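Local coordinates for protein carbonic anhydrase (Synechocystis sp., PDB 5SWC) that catalyses the zinc-dependent, reversible hydration of carbon dioxide, supplying CO2 to RuBisCO inside the carboxysome for photosynthetic carbon fixation, at residues A[28-31]-A[32-36]; A[64-68]-A[69-73]; A[188-191]-A[192-195]. One frame throughout, in Å; residues are numbered along the deposited sequence.

Interaction 1: residues A[28-31]-A[32-36]; sequences QKFR and EGYFS
Phe30 meets Phe35 and Tyr34 where helix 19-32 ends and, after Gly33 as N-cap, the short helix 34-37 begins. The apolar part of this contact is built on the Phe30 ring. Phe35 CB lies over one face of it in a CH-pi contact, 4.2 Å from the ring centroid and displaced toward the rim. CG of Phe30, anti to its own N (chi1 166°), lies beside the carbonyl carbon, which brings the ring up to Tyr34 and Phe35; its CE1 approaches Tyr34 CD1 obliquely at 4.0 Å.

Backbone hydrogen bonds record the break between the helices. Phe30 O takes two donors from opposite faces of its carbonyl plane: Phe35 N, at 2.9 Å and nearly straight, and Gly33 N, which stands well above that plane. Tyr34 N faces the same oxygen at too poor an angle to bond and instead gives its hydrogen to a water, which in turn donates to Lys29 O.

Polar side chains make up the rest of the contact. Gln28 and Glu32, one turn apart, run side by side, and Gln28 NE2 makes a weak hydrogen bond to Glu32 OE2 at 3.3 Å. A second water accepts from Arg31 NE at 2.6 Å and donates to Glu32 OE2, joining opposite charges that do not touch directly.

A second subunit covers this elbow: its Leu67 packs on Phe30 and Tyr34, while Arg31 NH2 bonds to its Gly208 O. The phenol of Tyr34 bonds to Glu72 of its own chain. The chemistry implies a change of direction in which the amides of Gly33, Tyr34 and Phe35 all keep an acceptor, an i to i+5 bond and an inserted water supplementing the helical pattern, while the charges of Arg31 and Glu32 are probably tempered by the water between them.

Interaction 2: residues A[64-68]-A[69-73]; sequences DPNLI and TQSEV
Asn66 and Leu67 offer their carbonyl oxygens to Ser71 N and Gln70 N in the Schellman motif that closes the short helix 65-69 of the beta-carbonic anhydrase fold. At the other end of the helix Asp64 is the N-cap: its OD1, met from above the carboxylate plane, accepts from Leu67 N at 3.1 Å.

Pro65 O is gripped twice, by Thr69 N and by Thr69 OG1, which arrive from opposite faces of its carbonyl plane. The hydroxyl is the shorter of the two at 2.8 Å; OG1 sits between the backbone N and the carbonyl carbon (chi1 60°), which folds it back over the preceding turn. Thr69 OG1 also lies 2.7 Å from Ser71 OG in a hydroxyl pair. A valine in place of Thr69 would probably leave Pro65 O with its backbone donor alone and rob Ser71 OG of its hydroxyl mate.

Asn66 O accepts from Ser71 N at 3.0 Å, in the carbonyl plane on a lone pair, and a water bridges it to Ser71 O. Leu67 O is shared by both nitrogens of one residue: Gln70 N comes from above the carbonyl plane, whereas Gln70 NE2 arrives in the plane, on a lone pair, at 2.9 Å and almost straight (169°). A bend at chi2 (-70°) curls the Gln70 chain back beside Leu67, against whose CD1 NE2 rests. The positive phi of Gln70 turns the chain out of the helix toward strand 76-81.

Ile68 is buried, its side chain about 8 Å from that of the zinc ligand His117, and its backbone sets the first helical turn, Ile68 N donating to Asp64 O at 2.9 Å.

Interaction 3: residues A[188-191]-A[192-195]; sequences HSRL and HRGD
Arg193 lies beside Arg190, both chains pointing the same way, at the C-terminal end of helix 185-193, where Gly194, the first residue past the helix, takes positive phi, which calls for glycine since a CB would jam against the preceding carbonyl oxygen. The two guanidinium planes stand perpendicular (90°). Arg193 presents the edge of its group to the aliphatic part of its neighbour, with NH2 3.7 Å from Arg190 CG, while one face of the same group lies over Ser189 O. A bend at chi3 (39°) brings the guanidinium back over the preceding turn, close to Ser189 OG, whose own hydrogen bond goes to Asp155 of a third subunit. The extended chain of Arg190 runs instead to Ala186, whose carbonyl oxygen accepts from NH1. The two like charges stay apart, Arg190 NH1 and Arg193 NH2 being 4.7 Å from each other.

Asp195 crosses Arg190 with its carboxylate nearly parallel to that guanidinium, yet the charged atoms do not meet. Its charge is directed to Arg193, where OD1 lies in the guanidinium plane in a long salt bridge to NE at 3.7 Å. Placing CG between the backbone N and the carbonyl carbon (chi1 59°) folds the carboxylate back over the last turn, so that OD2 faces Arg190 O at 2.9 Å. Two acceptors this close should repel, a cost that the long bridge to Arg193 may offset only in part.

His192 points off to another flank, its CB touching Ser189 O and its ring meeting Tyr157 of the third subunit; this helix end is thus part of a subunit interface. In the backbone, Arg190 O closes the helix: Gly194 N donates to it at 2.8 Å, and Asp195 N adds a weak bond to the same oxygen at 3.3 Å.

From the N terminus, the three contacts follow in series; each is a local turn or helix end, so none encloses or crosses another. Interaction 1 closes the bend between helices 19-32 and 34-37, outside the central sheet. Interaction 2 ends helix 65-69 and sends the chain into strand 76-81, an outermost strand of the sheet within this chain. Their centres are 17 Å apart, and they touch through Tyr34 and Glu72, tying the N-terminal arm to the catalytic core; both also face the second subunit. Interaction 3, about 18 Å from interaction 2 between nearest atoms, ends helix 185-193 before strand 197-204 and faces the third subunit.

Interaction 1: residues A[28-31]-A[32-36]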
loop_
_atom_site.group_PDB
_atom_site.type_symbol
_atom_site.label_atom_id
_atom_site.label_comp_id
_atom_site.label_asym_id
_atom_site.label_seq_id
_atom_site.Cartn_x
_atom_site.Cartn_y
_atom_site.Cartn_z
ATOM N N GLN A 28 -1.226 -43.057 -7.095
ATOM C CA GLN A 28 -1.452 -44.420 -6.681
ATOM C C GLN A 28 -0.121 -45.142 -6.438
ATOM O O GLN A 28 -0.001 -45.965 -5.512
ATOM C CB GLN A 28 -2.258 -45.148 -7.755
ATOM C CG GLN A 28 -2.532 -46.558 -7.365
ATOM C CD GLN A 28 -3.669 -47.161 -8.152
ATOM O OE1 GLN A 28 -4.465 -46.443 -8.748
ATOM N NE2 GLN A 28 -3.782 -48.482 -8.120
ATOM N N LYS A 29 0.872 -44.856 -7.266
ATOM C CA LYS A 29 2.183 -45.444 -7.059
ATOM C C LYS A 29 2.783 -45.004 -5.736
ATOM O O LYS A 29 3.371 -45.817 -4.998
ATOM C CB LYS A 29 3.145 -45.048 -8.152
ATOM C CG LYS A 29 2.735 -45.393 -9.536
ATOM C CD LYS A 29 3.869 -44.977 -10.428
ATOM C CE LYS A 29 3.366 -44.412 -11.695
ATOM N NZ LYS A 29 2.699 -45.521 -12.378
ATOM N N PHE A 30 2.639 -43.720 -5.415
ATOM C CA PHE A 30 3.054 -43.229 -4.101
ATOM C C PHE A 30 2.365 -43.996 -2.971
ATOM O O PHE A 30 3.020 -44.510 -2.049
ATOM C CB PHE A 30 2.773 -41.735 -3.980
ATOM C CG PHE A 30 2.852 -41.227 -2.585
ATOM C CD1 PHE A 30 4.100 -41.063 -1.984
ATOM C CD2 PHE A 30 1.719 -40.916 -1.886
ATOM C CE1 PHE A 30 4.173 -40.583 -0.685
ATOM C CE2 PHE A 30 1.779 -40.447 -0.560
ATOM C CZ PHE A 30 3.038 -40.259 0.002
ATOM N N ARG A 31 1.055 -44.121 -3.053
ATOM C CA ARG A 31 0.303 -44.730 -1.964
ATOM C C ARG A 31 0.726 -46.186 -1.752
ATOM O O ARG A 31 0.803 -46.656 -0.622
ATOM C CB ARG A 31 -1.177 -44.629 -2.227
ATOM C CG ARG A 31 -2.011 -45.245 -1.062
ATOM C CD ARG A 31 -3.483 -44.981 -1.186
ATOM N NE ARG A 31 -3.995 -45.217 -2.539
ATOM C CZ ARG A 31 -4.200 -44.239 -3.434
ATOM N NH1 ARG A 31 -4.655 -44.532 -4.650
ATOM N NH2 ARG A 31 -3.934 -42.960 -3.128
ATOM N N GLU A 32 0.964 -46.911 -2.842
ATOM C CA GLU A 32 1.207 -48.361 -2.713
ATOM C C GLU A 32 2.694 -48.689 -2.519
ATOM O O GLU A 32 3.046 -49.812 -2.139
ATOM C CB GLU A 32 0.636 -49.098 -3.935
ATOM C CG GLU A 32 -0.888 -48.956 -3.957
ATOM C CD GLU A 32 -1.549 -49.556 -5.183
ATOM O OE1 GLU A 32 -0.839 -49.977 -6.118
ATOM O OE2 GLU A 32 -2.798 -49.588 -5.215
ATOM N N GLY A 33 3.530 -47.690 -2.759
ATOM C CA GLY A 33 4.986 -47.848 -2.677
ATOM C C GLY A 33 5.544 -47.141 -1.472
ATOM O O GLY A 33 5.487 -47.645 -0.372
ATOM N N TYR A 34 6.044 -45.944 -1.681
ATOM C CA TYR A 34 6.672 -45.157 -0.622
ATOM C C TYR A 34 5.805 -44.960 0.606
ATOM O O TYR A 34 6.305 -45.093 1.725
ATOM C CB TYR A 34 7.050 -43.798 -1.167
ATOM C CG TYR A 34 7.984 -43.012 -0.301
ATOM C CD1 TYR A 34 7.525 -42.228 0.721
ATOM C CD2 TYR A 34 9.339 -43.102 -0.519
ATOM C CE1 TYR A 34 8.407 -41.502 1.521
ATOM C CE2 TYR A 34 10.230 -42.371 0.256
ATOM C CZ TYR A 34 9.750 -41.595 1.279
ATOM O OH TYR A 34 10.653 -40.857 2.047
ATOM N N PHE A 35 4.528 -44.658 0.435
ATOM C CA PHE A 35 3.640 -44.460 1.572
ATOM C C PHE A 35 3.601 -45.722 2.416
ATOM O O PHE A 35 3.677 -45.672 3.620
ATOM C CB PHE A 35 2.239 -44.080 1.105
ATOM C CG PHE A 35 1.255 -43.979 2.230
ATOM C CD1 PHE A 35 1.234 -42.871 3.032
ATOM C CD2 PHE A 35 0.409 -45.004 2.499
ATOM C CE1 PHE A 35 0.326 -42.788 4.097
ATOM C CE2 PHE A 35 -0.491 -44.930 3.562
ATOM C CZ PHE A 35 -0.510 -43.806 4.338
ATOM N N SER A 36 3.482 -46.880 1.792
ATOM C CA SER A 36 3.471 -48.127 2.556
ATOM C C SER A 36 4.749 -48.372 3.397
ATOM O O SER A 36 4.701 -48.711 4.599
ATOM C CB SER A 36 3.247 -49.261 1.598
ATOM O OG SER A 36 3.223 -50.472 2.311
HETATM O O HOH W 1 6.206 -45.135 -4.393
HETATM O O HOH W 2 -4.349 -47.517 -3.618
#

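Interaction 2: residues A[64-68]-A[69-73]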
loop_
_atom_site.group_PDB
_atom_site.type_symbol
_atom_site.label_atom_id
_atom_site.label_comp_id
_atom_site.label_asym_id
_atom_site.label_seq_id
_atom_site.Cartn_x
_atom_site.Cartn_y
_atom_site.Cartn_z
ATOM N N ASP A 64 14.383 -29.459 -6.787
ATOM C CA ASP A 64 13.583 -30.258 -5.852
ATOM C C ASP A 64 14.371 -30.317 -4.531
ATOM O O ASP A 64 15.336 -31.074 -4.429
ATOM C CB ASP A 64 13.302 -31.634 -6.416
ATOM C CG ASP A 64 12.470 -32.526 -5.435
ATOM O OD1 ASP A 64 12.456 -32.230 -4.223
ATOM O OD2 ASP A 64 11.888 -33.530 -5.905
ATOM N N PRO A 65 14.011 -29.518 -3.529
ATOM C CA PRO A 65 14.850 -29.409 -2.339
ATOM C C PRO A 65 14.963 -30.713 -1.586
ATOM O O PRO A 65 16.028 -31.024 -1.034
ATOM C CB PRO A 65 14.149 -28.357 -1.471
ATOM C CG PRO A 65 13.027 -27.927 -2.220
ATOM C CD PRO A 65 12.892 -28.563 -3.516
ATOM N N ASN A 66 13.894 -31.496 -1.506
ATOM C CA ASN A 66 13.997 -32.758 -0.820
ATOM C C ASN A 66 14.878 -33.764 -1.534
ATOM O O ASN A 66 15.588 -34.544 -0.910
ATOM C CB ASN A 66 12.610 -33.325 -0.544
ATOM C CG ASN A 66 11.874 -32.527 0.542
ATOM O OD1 ASN A 66 12.168 -32.668 1.723
ATOM N ND2 ASN A 66 10.898 -31.727 0.138
ATOM N N LEU A 67 14.856 -33.721 -2.855
ATOM C CA LEU A 67 15.712 -34.602 -3.650
ATOM C C LEU A 67 17.167 -34.210 -3.491
ATOM O O LEU A 67 18.014 -35.077 -3.236
ATOM C CB LEU A 67 15.305 -34.518 -5.113
ATOM C CG LEU A 67 16.228 -35.271 -6.106
ATOM C CD1 LEU A 67 16.153 -36.748 -5.938
ATOM C CD2 LEU A 67 15.898 -34.833 -7.522
ATOM N N ILE A 68 17.483 -32.929 -3.638
ATOM C CA ILE A 68 18.888 -32.542 -3.646
ATOM C C ILE A 68 19.532 -32.712 -2.280
ATOM O O ILE A 68 20.747 -32.878 -2.204
ATOM C CB ILE A 68 19.125 -31.128 -4.221
ATOM C CG1 ILE A 68 18.558 -30.063 -3.319
ATOM C CG2 ILE A 68 18.517 -31.015 -5.615
ATOM C CD1 ILE A 68 18.828 -28.665 -3.865
ATOM N N THR A 69 18.742 -32.718 -1.211
ATOM C CA THR A 69 19.279 -32.958 0.133
ATOM C C THR A 69 18.951 -34.339 0.702
ATOM O O THR A 69 19.314 -34.642 1.841
ATOM C CB THR A 69 18.742 -31.933 1.137
ATOM O OG1 THR A 69 17.307 -32.003 1.227
ATOM C CG2 THR A 69 19.195 -30.525 0.730
ATOM N N GLN A 70 18.325 -35.188 -0.114
ATOM C CA GLN A 70 17.894 -36.527 0.340
ATOM C C GLN A 70 17.210 -36.474 1.720
ATOM O O GLN A 70 17.494 -37.251 2.630
ATOM C CB GLN A 70 19.069 -37.526 0.306
ATOM C CG GLN A 70 19.570 -37.784 -1.102
ATOM C CD GLN A 70 18.584 -38.577 -1.906
ATOM O OE1 GLN A 70 18.439 -39.782 -1.672
ATOM N NE2 GLN A 70 17.911 -37.934 -2.855
ATOM N N SER A 71 16.287 -35.517 1.807
ATOM C CA SER A 71 15.539 -35.292 3.024
ATOM C C SER A 71 14.346 -36.203 3.103
ATOM O O SER A 71 13.826 -36.654 2.086
ATOM C CB SER A 71 15.064 -33.866 3.131
ATOM O OG SER A 71 16.121 -32.993 3.447
ATOM N N GLU A 72 13.950 -36.495 4.334
ATOM C CA GLU A 72 12.739 -37.225 4.615
ATOM C C GLU A 72 11.559 -36.239 4.689
ATOM O O GLU A 72 11.715 -35.095 5.046
ATOM C CB GLU A 72 12.895 -37.957 5.955
ATOM C CG GLU A 72 11.741 -38.857 6.310
ATOM C CD GLU A 72 11.520 -39.923 5.272
ATOM O OE1 GLU A 72 10.691 -39.684 4.343
ATOM O OE2 GLU A 72 12.197 -40.985 5.407
ATOM N N VAL A 73 10.373 -36.742 4.422
ATOM C CA VAL A 73 9.186 -35.974 4.663
ATOM C C VAL A 73 9.176 -35.564 6.142
ATOM O O VAL A 73 9.477 -36.358 7.038
ATOM C CB VAL A 73 7.964 -36.840 4.349
ATOM C CG1 VAL A 73 6.717 -36.059 4.493
ATOM C CG2 VAL A 73 8.059 -37.397 2.919
HETATM O O HOH W 3 11.090 -32.538 3.977
HETATM O O HOH W 4 14.638 -37.603 -0.639
#

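Interaction 3: residues A[188-191]-A[192-195]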
loop_
_atom_site.group_PDB
_atom_site.type_symbol
_atom_site.label_atom_id
_atom_site.label_comp_id
_atom_site.label_asym_id
_atom_site.label_seq_id
_atom_site.Cartn_x
_atom_site.Cartn_y
_atom_site.Cartn_z
ATOM N N HIS A 188 15.788 -10.961 13.597
ATOM C CA HIS A 188 16.681 -10.065 14.287
ATOM C C HIS A 188 16.792 -10.426 15.753
ATOM O O HIS A 188 17.901 -10.423 16.306
ATOM C CB HIS A 188 16.123 -8.662 14.095
ATOM C CG HIS A 188 17.004 -7.571 14.618
ATOM N ND1 HIS A 188 18.286 -7.369 14.150
ATOM C CD2 HIS A 188 16.779 -6.615 15.542
ATOM C CE1 HIS A 188 18.803 -6.316 14.774
ATOM N NE2 HIS A 188 17.917 -5.847 15.621
ATOM N N SER A 189 15.677 -10.747 16.393
ATOM C CA SER A 189 15.704 -11.077 17.796
ATOM C C SER A 189 16.456 -12.394 18.075
ATOM O O SER A 189 17.224 -12.509 19.006
ATOM C CB SER A 189 14.286 -11.158 18.298
ATOM O OG SER A 189 14.296 -11.524 19.648
ATOM N N ARG A 190 16.224 -13.376 17.215
ATOM C CA ARG A 190 16.855 -14.690 17.370
ATOM C C ARG A 190 18.342 -14.673 17.065
ATOM O O ARG A 190 19.112 -15.405 17.690
ATOM C CB ARG A 190 16.140 -15.733 16.509
ATOM C CG ARG A 190 14.842 -16.143 17.105
ATOM C CD ARG A 190 13.972 -16.955 16.183
ATOM N NE ARG A 190 12.743 -17.345 16.856
ATOM C CZ ARG A 190 11.715 -16.546 17.117
ATOM N NH1 ARG A 190 11.725 -15.248 16.768
ATOM N NH2 ARG A 190 10.674 -17.055 17.742
ATOM N N LEU A 191 18.744 -13.819 16.130
ATOM C CA LEU A 191 20.188 -13.635 15.912
ATOM C C LEU A 191 20.876 -13.013 17.094
ATOM O O LEU A 191 22.022 -13.381 17.399
ATOM C CB LEU A 191 20.432 -12.821 14.626
ATOM C CG LEU A 191 20.091 -13.580 13.343
ATOM C CD1 LEU A 191 20.235 -12.601 12.148
ATOM C CD2 LEU A 191 20.950 -14.848 13.102
ATOM N N HIS A 192 20.208 -12.107 17.802
ATOM C CA HIS A 192 20.795 -11.566 19.013
ATOM C C HIS A 192 21.065 -12.679 20.008
ATOM O O HIS A 192 22.112 -12.700 20.628
ATOM C CB HIS A 192 19.847 -10.518 19.638
ATOM C CG HIS A 192 20.284 -10.025 20.973
ATOM N ND1 HIS A 192 21.058 -8.894 21.131
ATOM C CD2 HIS A 192 20.074 -10.510 22.224
ATOM C CE1 HIS A 192 21.289 -8.697 22.412
ATOM N NE2 HIS A 192 20.700 -9.661 23.100
ATOM N N ARG A 193 20.088 -13.572 20.148
ATOM C CA ARG A 193 20.111 -14.675 21.119
ATOM C C ARG A 193 21.081 -15.758 20.703
ATOM O O ARG A 193 21.622 -16.466 21.546
ATOM C CB ARG A 193 18.696 -15.249 21.227
ATOM C CG ARG A 193 18.531 -16.347 22.249
ATOM C CD ARG A 193 17.103 -16.363 22.754
ATOM N NE ARG A 193 16.143 -16.097 21.671
ATOM C CZ ARG A 193 15.308 -15.052 21.622
ATOM N NH1 ARG A 193 15.267 -14.164 22.622
ATOM N NH2 ARG A 193 14.486 -14.908 20.580
ATOM N N GLY A 194 21.301 -15.889 19.401
ATOM C CA GLY A 194 22.335 -16.763 18.885
ATOM C C GLY A 194 21.815 -18.144 18.568
ATOM O O GLY A 194 22.616 -19.050 18.418
ATOM N N ASP A 195 20.502 -18.319 18.413
ATOM C CA ASP A 195 19.951 -19.674 18.280
ATOM C C ASP A 195 19.326 -19.820 16.885
ATOM O O ASP A 195 18.413 -20.626 16.683
ATOM C CB ASP A 195 18.893 -19.929 19.350
ATOM C CG ASP A 195 17.759 -18.937 19.260
ATOM O OD1 ASP A 195 16.643 -19.251 19.747
ATOM O OD2 ASP A 195 17.997 -17.849 18.705
#